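Local coordinates for protein putative tagatose-6-phosphate ketose/aldose isomerase (Escherichia coli, PDB 3C3J) that is a putative SIS-family protein with two SIS domains, each built round a parallel beta-sheet flanked by helices, at residues L54-T59 against K81-V86; A72-S77 against S182-F187; W224-Y229 against D274-V279. All blocks are in the same frame, centred on the assembly; numbering follows the deposited sequence.

Interaction 1. Residues L54-T59 against K81-V86; sequences LRIILT and KNFSAV
Ile-56 and Phe-83 lie side by side on one face of the parallel sheet of the first SIS domain, where strands 55-59 and 82-85 run next to each other as the two strands of a right-handed beta-alpha-beta unit closed by helix 63-79. From the Ile-56 CB, which stands near Asn-82 O, the side chain divides: CG2 meets the CD1-CE1 side of the ring, 3.6 Å from Phe-83 CE1. The other branch, with CG1 anti to the carbonyl carbon (chi1 -53°), continues extended and lays CD1 over the ring face, 3.6 Å from the Phe-83 ring centroid, a CH-pi contact. Leu-58 CD1 comes to the edge of the same ring, 3.7 Å from Phe-83 CD1. Leu-75 and Ala-76 of helix 63-79 pack on the Phe-83 side chain as well. In the backbone, Ile-56 is held through both polar atoms, its N donating to Asn-82 O at 2.8 Å and its O accepting from Ser-84 N; Leu-58 repeats the pattern with Ser-84 O and Val-86 N. At the far end Thr-59 OG1 donates to Val-86 O at 2.7 Å, in the carbonyl plane. The chemistry implies a division of labour: backbone bonds fix the register, while apolar carbon fills the face turned to helix 63-79.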
loop_
_atom_site.group_PDB
_atom_site.type_symbol
_atom_site.label_atom_id
_atom_site.label_comp_id
_atom_site.label_asym_id
_atom_site.label_seq_id
_atom_site.Cartn_x
_atom_site.Cartn_y
_atom_site.Cartn_z
ATOM N N LEU A 54 15.481 2.361 -19.027
ATOM C CA LEU A 54 15.014 1.088 -18.477
ATOM C C LEU A 54 14.126 1.305 -17.260
ATOM O O LEU A 54 14.464 2.087 -16.362
ATOM C CB LEU A 54 16.190 0.181 -18.100
ATOM C CG LEU A 54 15.883 -1.190 -17.492
ATOM C CD1 LEU A 54 15.281 -2.108 -18.519
ATOM C CD2 LEU A 54 17.152 -1.803 -16.827
ATOM N N ARG A 55 12.980 0.626 -17.260
ATOM C CA ARG A 55 12.149 0.452 -16.053
ATOM C C ARG A 55 12.434 -0.927 -15.469
ATOM O O ARG A 55 12.552 -1.917 -16.209
ATOM C CB ARG A 55 10.666 0.572 -16.387
ATOM C CG ARG A 55 10.124 1.989 -16.353
ATOM C CD ARG A 55 10.891 2.963 -17.214
ATOM N NE ARG A 55 10.389 4.338 -17.044
ATOM C CZ ARG A 55 10.993 5.438 -17.509
ATOM N NH1 ARG A 55 12.120 5.365 -18.201
ATOM N NH2 ARG A 55 10.454 6.633 -17.283
ATOM N N ILE A 56 12.537 -1.003 -14.151
ATOM C CA ILE A 56 12.739 -2.277 -13.481
ATOM C C ILE A 56 11.560 -2.439 -12.524
ATOM O O ILE A 56 11.363 -1.620 -11.650
ATOM C CB ILE A 56 14.065 -2.354 -12.711
ATOM C CG1 ILE A 56 15.280 -1.993 -13.594
ATOM C CG2 ILE A 56 14.239 -3.735 -12.098
ATOM C CD1 ILE A 56 16.577 -1.939 -12.825
ATOM N N ILE A 57 10.769 -3.487 -12.712
ATOM C CA ILE A 57 9.618 -3.728 -11.855
ATOM C C ILE A 57 9.851 -4.989 -11.049
ATOM O O ILE A 57 10.144 -6.039 -11.615
ATOM C CB ILE A 57 8.300 -3.816 -12.658
ATOM C CG1 ILE A 57 7.972 -2.455 -13.249
ATOM C CG2 ILE A 57 7.129 -4.314 -11.767
ATOM C CD1 ILE A 57 6.730 -2.406 -14.155
ATOM N N LEU A 58 9.719 -4.886 -9.734
ATOM C CA LEU A 58 9.739 -6.052 -8.856
ATOM C C LEU A 58 8.293 -6.501 -8.655
ATOM O O LEU A 58 7.450 -5.724 -8.231
ATOM C CB LEU A 58 10.360 -5.694 -7.504
ATOM C CG LEU A 58 11.869 -5.734 -7.406
ATOM C CD1 LEU A 58 12.529 -4.714 -8.342
ATOM C CD2 LEU A 58 12.300 -5.545 -5.948
ATOM N N THR A 59 8.006 -7.760 -8.960
ATOM C CA THR A 59 6.639 -8.246 -8.882
ATOM C C THR A 59 6.528 -9.610 -8.186
ATOM O O THR A 59 7.371 -10.497 -8.366
ATOM C CB THR A 59 5.985 -8.279 -10.294
ATOM O OG1 THR A 59 4.566 -8.414 -10.159
ATOM C CG2 THR A 59 6.563 -9.447 -11.184
ATOM N N LYS A 81 18.682 3.931 -10.580
ATOM C CA LYS A 81 17.900 3.353 -11.664
ATOM C C LYS A 81 16.427 3.374 -11.293
ATOM O O LYS A 81 16.058 3.577 -10.130
ATOM C CB LYS A 81 18.326 1.921 -11.966
ATOM C CG LYS A 81 19.835 1.704 -12.194
ATOM C CD LYS A 81 20.353 2.531 -13.322
ATOM C CE LYS A 81 21.589 1.887 -14.010
ATOM N NZ LYS A 81 22.621 1.471 -13.015
ATOM N N ASN A 82 15.599 3.131 -12.303
ATOM C CA ASN A 82 14.143 3.211 -12.182
ATOM C C ASN A 82 13.527 1.916 -11.627
ATOM O O ASN A 82 12.864 1.184 -12.355
ATOM C CB ASN A 82 13.532 3.507 -13.566
ATOM C CG ASN A 82 13.980 4.821 -14.149
ATOM O OD1 ASN A 82 14.338 4.911 -15.349
ATOM N ND2 ASN A 82 13.943 5.862 -13.333
ATOM N N PHE A 83 13.758 1.645 -10.342
ATOM C CA PHE A 83 13.166 0.495 -9.653
ATOM C C PHE A 83 11.817 0.878 -9.065
ATOM O O PHE A 83 11.690 1.964 -8.467
ATOM C CB PHE A 83 14.050 0.040 -8.485
ATOM C CG PHE A 83 15.229 -0.779 -8.869
ATOM C CD1 PHE A 83 15.145 -2.173 -8.905
ATOM C CD2 PHE A 83 16.436 -0.167 -9.182
ATOM C CE1 PHE A 83 16.232 -2.933 -9.259
ATOM C CE2 PHE A 83 17.537 -0.917 -9.521
ATOM C CZ PHE A 83 17.441 -2.306 -9.574
ATOM N N SER A 84 10.829 -0.009 -9.219
ATOM C CA SER A 84 9.536 0.109 -8.566
ATOM C C SER A 84 8.977 -1.291 -8.278
ATOM O O SER A 84 9.457 -2.266 -8.824
ATOM C CB SER A 84 8.549 0.886 -9.430
ATOM O OG SER A 84 8.247 0.206 -10.620
ATOM N N ALA A 85 7.942 -1.347 -7.449
ATOM C CA ALA A 85 7.268 -2.580 -7.108
ATOM C C ALA A 85 5.792 -2.523 -7.540
ATOM O O ALA A 85 5.068 -1.568 -7.213
ATOM C CB ALA A 85 7.338 -2.815 -5.575
ATOM N N VAL A 86 5.337 -3.551 -8.241
ATOM C CA VAL A 86 3.922 -3.677 -8.617
ATOM C C VAL A 86 3.571 -5.127 -8.409
ATOM O O VAL A 86 4.180 -5.993 -9.026
ATOM C CB VAL A 86 3.650 -3.296 -10.116
ATOM C CG1 VAL A 86 2.169 -3.407 -10.451
ATOM C CG2 VAL A 86 4.120 -1.893 -10.409
HETATM O O HOH W 1 16.704 2.546 -14.981
#

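Interaction 2. Residues A72-S77 against S182-F187; sequences APWLAS and SCLAVF
Leu-75 and Phe-187 meet at about a right angle where two helices of the first SIS domain, an alpha-beta-alpha sandwich, stand side by side against its parallel sheet. Helix 63-79 is the crossover of a beta-alpha-beta unit, and helix 174-187 comes from much later in the chain. Their short segments run almost parallel, 7° apart, but the axes are 11.3 Å from each other, so the backbones stay well separated and long side chains bridge the interval. Leu-75 reaches out from helix 63-79 with both of its methyls engaged. CD2 packs 3.9 Å from Phe-187 CB, touching the aromatic residue at the root of its side chain, while CD1 approaches Cys-183 SG more loosely at 4.3 Å. The Phe-187 ring itself leads away from Leu-75 and meets Phe-83 edge to face, with Leu-106 and Ile-108 of strand 105-111 also against it.

A second right-angled crossing pairs Trp-74 with Leu-184. The indole is swung out by its first torsion, CG anti to the backbone N (chi1 -176°), which carries its six-membered ring across to helix 174-187. Leu-184 does not set out toward the other helix, yet its end comes nearer and puts a methyl obliquely against the ring. No hydrogen bond spans the two segments, and the contact is held by apolar groups alone. His-78 stacks on the Trp-74 ring as well. In finer detail, Leu-184 CD2 is shared almost equally by two neighbouring indole carbons, 3.7 Å from Trp-74 CZ3 and 3.8 Å from Trp-74 CE3.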
loop_
_atom_site.group_PDB
_atom_site.type_symbol
_atom_site.label_atom_id
_atom_site.label_comp_id
_atom_site.label_asym_id
_atom_site.label_seq_id
_atom_site.Cartn_x
_atom_site.Cartn_y
_atom_site.Cartn_z
ATOM N N ALA A 72 12.407 -1.854 -3.137
ATOM C CA ALA A 72 12.419 -1.104 -4.405
ATOM C C ALA A 72 12.866 0.368 -4.235
ATOM O O ALA A 72 13.721 0.856 -4.988
ATOM C CB ALA A 72 11.066 -1.206 -5.112
ATOM N N PRO A 73 12.331 1.072 -3.225
ATOM C CA PRO A 73 12.768 2.463 -3.068
ATOM C C PRO A 73 14.242 2.590 -2.741
ATOM O O PRO A 73 14.921 3.403 -3.346
ATOM C CB PRO A 73 11.910 2.976 -1.911
ATOM C CG PRO A 73 10.714 2.039 -1.891
ATOM C CD PRO A 73 11.292 0.724 -2.237
ATOM N N TRP A 74 14.731 1.810 -1.787
ATOM C CA TRP A 74 16.168 1.783 -1.505
ATOM C C TRP A 74 16.998 1.454 -2.742
ATOM O O TRP A 74 17.986 2.149 -3.046
ATOM C CB TRP A 74 16.499 0.817 -0.369
ATOM C CG TRP A 74 17.941 0.870 -0.022
ATOM C CD1 TRP A 74 18.553 1.817 0.746
ATOM C CD2 TRP A 74 18.978 -0.017 -0.481
ATOM N NE1 TRP A 74 19.915 1.563 0.811
ATOM C CE2 TRP A 74 20.199 0.449 0.070
ATOM C CE3 TRP A 74 18.994 -1.152 -1.309
ATOM C CZ2 TRP A 74 21.423 -0.188 -0.160
ATOM C CZ3 TRP A 74 20.217 -1.803 -1.526
ATOM C CH2 TRP A 74 21.409 -1.319 -0.953
ATOM N N LEU A 75 16.589 0.433 -3.491
ATOM C CA LEU A 75 17.308 0.089 -4.722
ATOM C C LEU A 75 17.316 1.257 -5.735
ATOM O O LEU A 75 18.336 1.534 -6.383
ATOM C CB LEU A 75 16.726 -1.172 -5.362
ATOM C CG LEU A 75 17.171 -2.510 -4.773
ATOM C CD1 LEU A 75 16.402 -3.658 -5.427
ATOM C CD2 LEU A 75 18.690 -2.690 -4.893
ATOM N N ALA A 76 16.174 1.929 -5.870
ATOM C CA ALA A 76 16.064 3.081 -6.753
ATOM C C ALA A 76 17.098 4.151 -6.362
ATOM O O ALA A 76 17.849 4.640 -7.218
ATOM C CB ALA A 76 14.631 3.659 -6.688
ATOM N N SER A 77 17.133 4.503 -5.080
ATOM C CA SER A 77 17.989 5.589 -4.616
ATOM C C SER A 77 19.438 5.166 -4.586
ATOM O O SER A 77 20.310 5.963 -4.940
ATOM C CB SER A 77 17.601 6.091 -3.230
ATOM O OG SER A 77 17.572 5.040 -2.291
ATOM N N SER A 182 18.704 -12.216 -1.988
ATOM C CA SER A 182 19.260 -12.464 -3.327
ATOM C C SER A 182 19.091 -11.248 -4.254
ATOM O O SER A 182 20.044 -10.840 -4.925
ATOM C CB SER A 182 18.657 -13.717 -3.957
ATOM O OG SER A 182 18.812 -14.822 -3.074
ATOM N N CYS A 183 17.890 -10.680 -4.284
ATOM C CA CYS A 183 17.620 -9.505 -5.108
ATOM C C CYS A 183 18.526 -8.327 -4.733
ATOM O O CYS A 183 19.124 -7.721 -5.603
ATOM C CB CYS A 183 16.152 -9.083 -5.031
ATOM S SG CYS A 183 15.715 -7.858 -6.308
ATOM N N LEU A 184 18.669 -8.059 -3.438
ATOM C CA LEU A 184 19.573 -7.020 -2.967
ATOM C C LEU A 184 21.011 -7.300 -3.444
ATOM O O LEU A 184 21.687 -6.396 -3.950
ATOM C CB LEU A 184 19.508 -6.931 -1.443
ATOM C CG LEU A 184 18.266 -6.323 -0.798
ATOM C CD1 LEU A 184 18.301 -6.598 0.731
ATOM C CD2 LEU A 184 18.135 -4.796 -1.061
ATOM N N ALA A 185 21.447 -8.560 -3.347
ATOM C CA ALA A 185 22.813 -8.946 -3.709
ATOM C C ALA A 185 23.054 -8.836 -5.190
ATOM O O ALA A 185 24.156 -8.515 -5.602
ATOM C CB ALA A 185 23.143 -10.348 -3.233
ATOM N N VAL A 186 22.026 -9.098 -5.993
ATOM C CA VAL A 186 22.158 -9.004 -7.440
ATOM C C VAL A 186 22.409 -7.561 -7.838
ATOM O O VAL A 186 23.320 -7.294 -8.621
ATOM C CB VAL A 186 20.906 -9.547 -8.191
ATOM C CG1 VAL A 186 20.907 -9.070 -9.677
ATOM C CG2 VAL A 186 20.856 -11.121 -8.097
ATOM N N PHE A 187 21.643 -6.622 -7.272
ATOM C CA PHE A 187 21.685 -5.221 -7.746
ATOM C C PHE A 187 22.565 -4.278 -6.952
ATOM O O PHE A 187 22.935 -3.223 -7.476
ATOM C CB PHE A 187 20.252 -4.677 -7.900
ATOM C CG PHE A 187 19.491 -5.381 -8.966
ATOM C CD1 PHE A 187 19.723 -5.081 -10.301
ATOM C CD2 PHE A 187 18.611 -6.411 -8.654
ATOM C CE1 PHE A 187 19.028 -5.753 -11.311
ATOM C CE2 PHE A 187 17.939 -7.091 -9.647
ATOM C CZ PHE A 187 18.167 -6.771 -10.995
#

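Interaction 3. Residues W224-Y229 against D274-V279; sequences WKRIVY and DETLVV
Strands 226-229 and 276-279 run parallel, with axes 4.6 Å apart and only 14° between them, as inner neighbours in the five-stranded parallel sheet of the second SIS domain. The strand order is 2-1-3-4-5, and this pair is the first and third in chain order, adjacent in the sheet. Backbone bonds alternate in the parallel manner: Arg-226 O takes Leu-277 N, Val-228 N gives to Leu-277 O, and Val-228 O takes Val-279 N at 2.8 Å. At the entrance Glu-275 O is gripped by two successive amides, Lys-225 N at 2.7 Å and the longer Arg-226 N at 3.2 Å.

The side chains sort by face. On that of Ile-227, Leu-277, Tyr-229 and Val-279, which helices 235-249 and 335-356 pack against, Leu-277 is the link. Its CG lies anti to the backbone N, and from there CD2 sits over the Trp-224 six-membered ring, 3.9 Å from the centroid and 3° off the normal, a CH-pi contact. The same methyl touches Ile-227 CD1 at 3.6 Å, while Leu-277 CB packs on Trp-224 CE3. Further along, Tyr-229 and Val-279 lie alongside each other, with Val-279 CB against the CD1-CE1 side of the ring.

On the opposite face, Val-228 CG2 meets Thr-276 CG2, and Thr-276 OG1 is hydrogen-bonded to Asp-273 OD1. Arg-226 extends past Thr-276, and its NH2 hydrogen-bonds to Gly-252 O of the second subunit and to Leu-271 O of its own chain, tying the strand to the dimer interface. At the exposed end of the pair, Lys-225 and Glu-275 run side by side into a salt bridge: Lys-225 NZ meets Glu-275 OE2 on its syn side, 3.2 Å away and 32° out of the carboxylate plane.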
loop_
_atom_site.group_PDB
_atom_site.type_symbol
_atom_site.label_atom_id
_atom_site.label_comp_id
_atom_site.label_asym_id
_atom_site.label_seq_id
_atom_site.Cartn_x
_atom_site.Cartn_y
_atom_site.Cartn_z
ATOM N N TRP A 224 -4.696 -10.283 23.447
ATOM C CA TRP A 224 -4.925 -9.249 22.442
ATOM C C TRP A 224 -5.841 -9.779 21.335
ATOM O O TRP A 224 -5.860 -10.983 21.050
ATOM C CB TRP A 224 -3.603 -8.712 21.864
ATOM C CG TRP A 224 -2.520 -9.706 21.821
ATOM C CD1 TRP A 224 -2.529 -10.889 21.159
ATOM C CD2 TRP A 224 -1.275 -9.631 22.502
ATOM N NE1 TRP A 224 -1.362 -11.553 21.367
ATOM C CE2 TRP A 224 -0.566 -10.803 22.189
ATOM C CE3 TRP A 224 -0.684 -8.680 23.335
ATOM C CZ2 TRP A 224 0.706 -11.060 22.678
ATOM C CZ3 TRP A 224 0.581 -8.935 23.832
ATOM C CH2 TRP A 224 1.259 -10.114 23.505
ATOM N N LYS A 225 -6.619 -8.865 20.760
ATOM C CA LYS A 225 -7.529 -9.122 19.649
ATOM C C LYS A 225 -7.086 -8.419 18.354
ATOM O O LYS A 225 -7.609 -8.702 17.266
ATOM C CB LYS A 225 -8.904 -8.566 19.987
ATOM C CG LYS A 225 -9.547 -9.201 21.220
ATOM C CD LYS A 225 -10.168 -10.534 20.902
ATOM C CE LYS A 225 -11.151 -10.962 22.021
ATOM N NZ LYS A 225 -12.221 -9.936 22.257
ATOM N N ARG A 226 -6.180 -7.465 18.485
ATOM C CA ARG A 226 -5.657 -6.731 17.325
ATOM C C ARG A 226 -4.169 -6.600 17.486
ATOM O O ARG A 226 -3.668 -6.394 18.599
ATOM C CB ARG A 226 -6.270 -5.341 17.214
ATOM C CG ARG A 226 -7.796 -5.353 17.117
ATOM C CD ARG A 226 -8.378 -3.958 17.032
ATOM N NE ARG A 226 -9.811 -3.991 16.726
ATOM C CZ ARG A 226 -10.586 -2.909 16.584
ATOM N NH1 ARG A 226 -11.872 -3.054 16.307
ATOM N NH2 ARG A 226 -10.081 -1.691 16.713
ATOM N N ILE A 227 -3.471 -6.731 16.368
ATOM C CA ILE A 227 -2.064 -6.428 16.322
ATOM C C ILE A 227 -1.796 -5.438 15.201
ATOM O O ILE A 227 -2.368 -5.548 14.116
ATOM C CB ILE A 227 -1.183 -7.703 16.183
ATOM C CG1 ILE A 227 0.298 -7.326 16.215
ATOM C CG2 ILE A 227 -1.514 -8.492 14.942
ATOM C CD1 ILE A 227 1.215 -8.497 16.494
ATOM N N VAL A 228 -0.956 -4.451 15.495
ATOM C CA VAL A 228 -0.548 -3.468 14.520
ATOM C C VAL A 228 0.965 -3.435 14.478
ATOM O O VAL A 228 1.618 -3.236 15.518
ATOM C CB VAL A 228 -1.023 -2.032 14.837
ATOM C CG1 VAL A 228 -0.673 -1.094 13.601
ATOM C CG2 VAL A 228 -2.487 -2.013 15.181
ATOM N N TYR A 229 1.512 -3.617 13.275
ATOM C CA TYR A 229 2.945 -3.401 13.051
ATOM C C TYR A 229 3.181 -2.089 12.340
ATOM O O TYR A 229 2.493 -1.790 11.349
ATOM C CB TYR A 229 3.543 -4.544 12.215
ATOM C CG TYR A 229 3.679 -5.870 12.936
ATOM C CD1 TYR A 229 4.814 -6.162 13.697
ATOM C CD2 TYR A 229 2.721 -6.863 12.782
ATOM C CE1 TYR A 229 4.969 -7.399 14.326
ATOM C CE2 TYR A 229 2.856 -8.092 13.396
ATOM C CZ TYR A 229 3.988 -8.360 14.169
ATOM O OH TYR A 229 4.126 -9.586 14.767
ATOM N N ASP A 274 -7.794 -1.265 24.046
ATOM C CA ASP A 274 -7.123 -1.930 25.165
ATOM C C ASP A 274 -6.939 -3.446 24.976
ATOM O O ASP A 274 -6.517 -4.135 25.897
ATOM C CB ASP A 274 -7.806 -1.597 26.517
ATOM C CG ASP A 274 -9.206 -2.177 26.652
ATOM O OD1 ASP A 274 -9.642 -2.961 25.780
ATOM O OD2 ASP A 274 -9.888 -1.838 27.663
ATOM N N GLU A 275 -7.275 -3.952 23.789
ATOM C CA GLU A 275 -6.958 -5.313 23.389
ATOM C C GLU A 275 -5.998 -5.342 22.182
ATOM O O GLU A 275 -5.907 -6.348 21.498
ATOM C CB GLU A 275 -8.227 -6.044 23.025
ATOM C CG GLU A 275 -9.205 -6.172 24.182
ATOM C CD GLU A 275 -10.489 -6.814 23.729
ATOM O OE1 GLU A 275 -11.143 -6.287 22.794
ATOM O OE2 GLU A 275 -10.836 -7.870 24.278
ATOM N N THR A 276 -5.300 -4.231 21.950
ATOM C CA THR A 276 -4.385 -4.081 20.819
ATOM C C THR A 276 -2.933 -4.103 21.258
ATOM O O THR A 276 -2.551 -3.379 22.184
ATOM C CB THR A 276 -4.614 -2.734 20.073
ATOM O OG1 THR A 276 -5.969 -2.633 19.620
ATOM C CG2 THR A 276 -3.647 -2.584 18.884
ATOM N N LEU A 277 -2.141 -4.935 20.576
ATOM C CA LEU A 277 -0.686 -4.920 20.629
ATOM C C LEU A 277 -0.178 -4.081 19.469
ATOM O O LEU A 277 -0.545 -4.332 18.331
ATOM C CB LEU A 277 -0.122 -6.339 20.438
ATOM C CG LEU A 277 1.394 -6.528 20.216
ATOM C CD1 LEU A 277 2.243 -5.996 21.368
ATOM C CD2 LEU A 277 1.706 -7.999 19.994
ATOM N N VAL A 278 0.703 -3.145 19.765
ATOM C CA VAL A 278 1.373 -2.345 18.746
ATOM C C VAL A 278 2.855 -2.665 18.794
ATOM O O VAL A 278 3.494 -2.567 19.860
ATOM C CB VAL A 278 1.175 -0.829 18.980
ATOM C CG1 VAL A 278 1.969 -0.016 17.929
ATOM C CG2 VAL A 278 -0.345 -0.457 18.968
ATOM N N VAL A 279 3.422 -3.039 17.644
ATOM C CA VAL A 279 4.860 -3.300 17.542
ATOM C C VAL A 279 5.494 -2.309 16.575
ATOM O O VAL A 279 5.062 -2.185 15.433
ATOM C CB VAL A 279 5.151 -4.760 17.106
ATOM C CG1 VAL A 279 6.673 -5.014 17.024
ATOM C CG2 VAL A 279 4.448 -5.754 18.034
#

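Interactions 1 and 2 form one continuous piece of the first SIS domain, their centres 10 Å apart. Phe-83 is shared by both: its CZ lies 3.7 Å from Phe-187 CD1, and its CB packs on the carbonyl of Ala-72, so strand 82-85 and the two helices share one apolar cluster. Interaction 3 belongs to the second SIS domain, on the other side of the chain's centre, about 33 Å from interaction 1 and 31 Å from interaction 2 between centres. The two sheets have the same order; interaction 1 joins strands one and two, interaction 3 strands one and three. Interactions 1 and 3 also reach the second subunit, through Arg-55 and Asn-82 and through Arg-226.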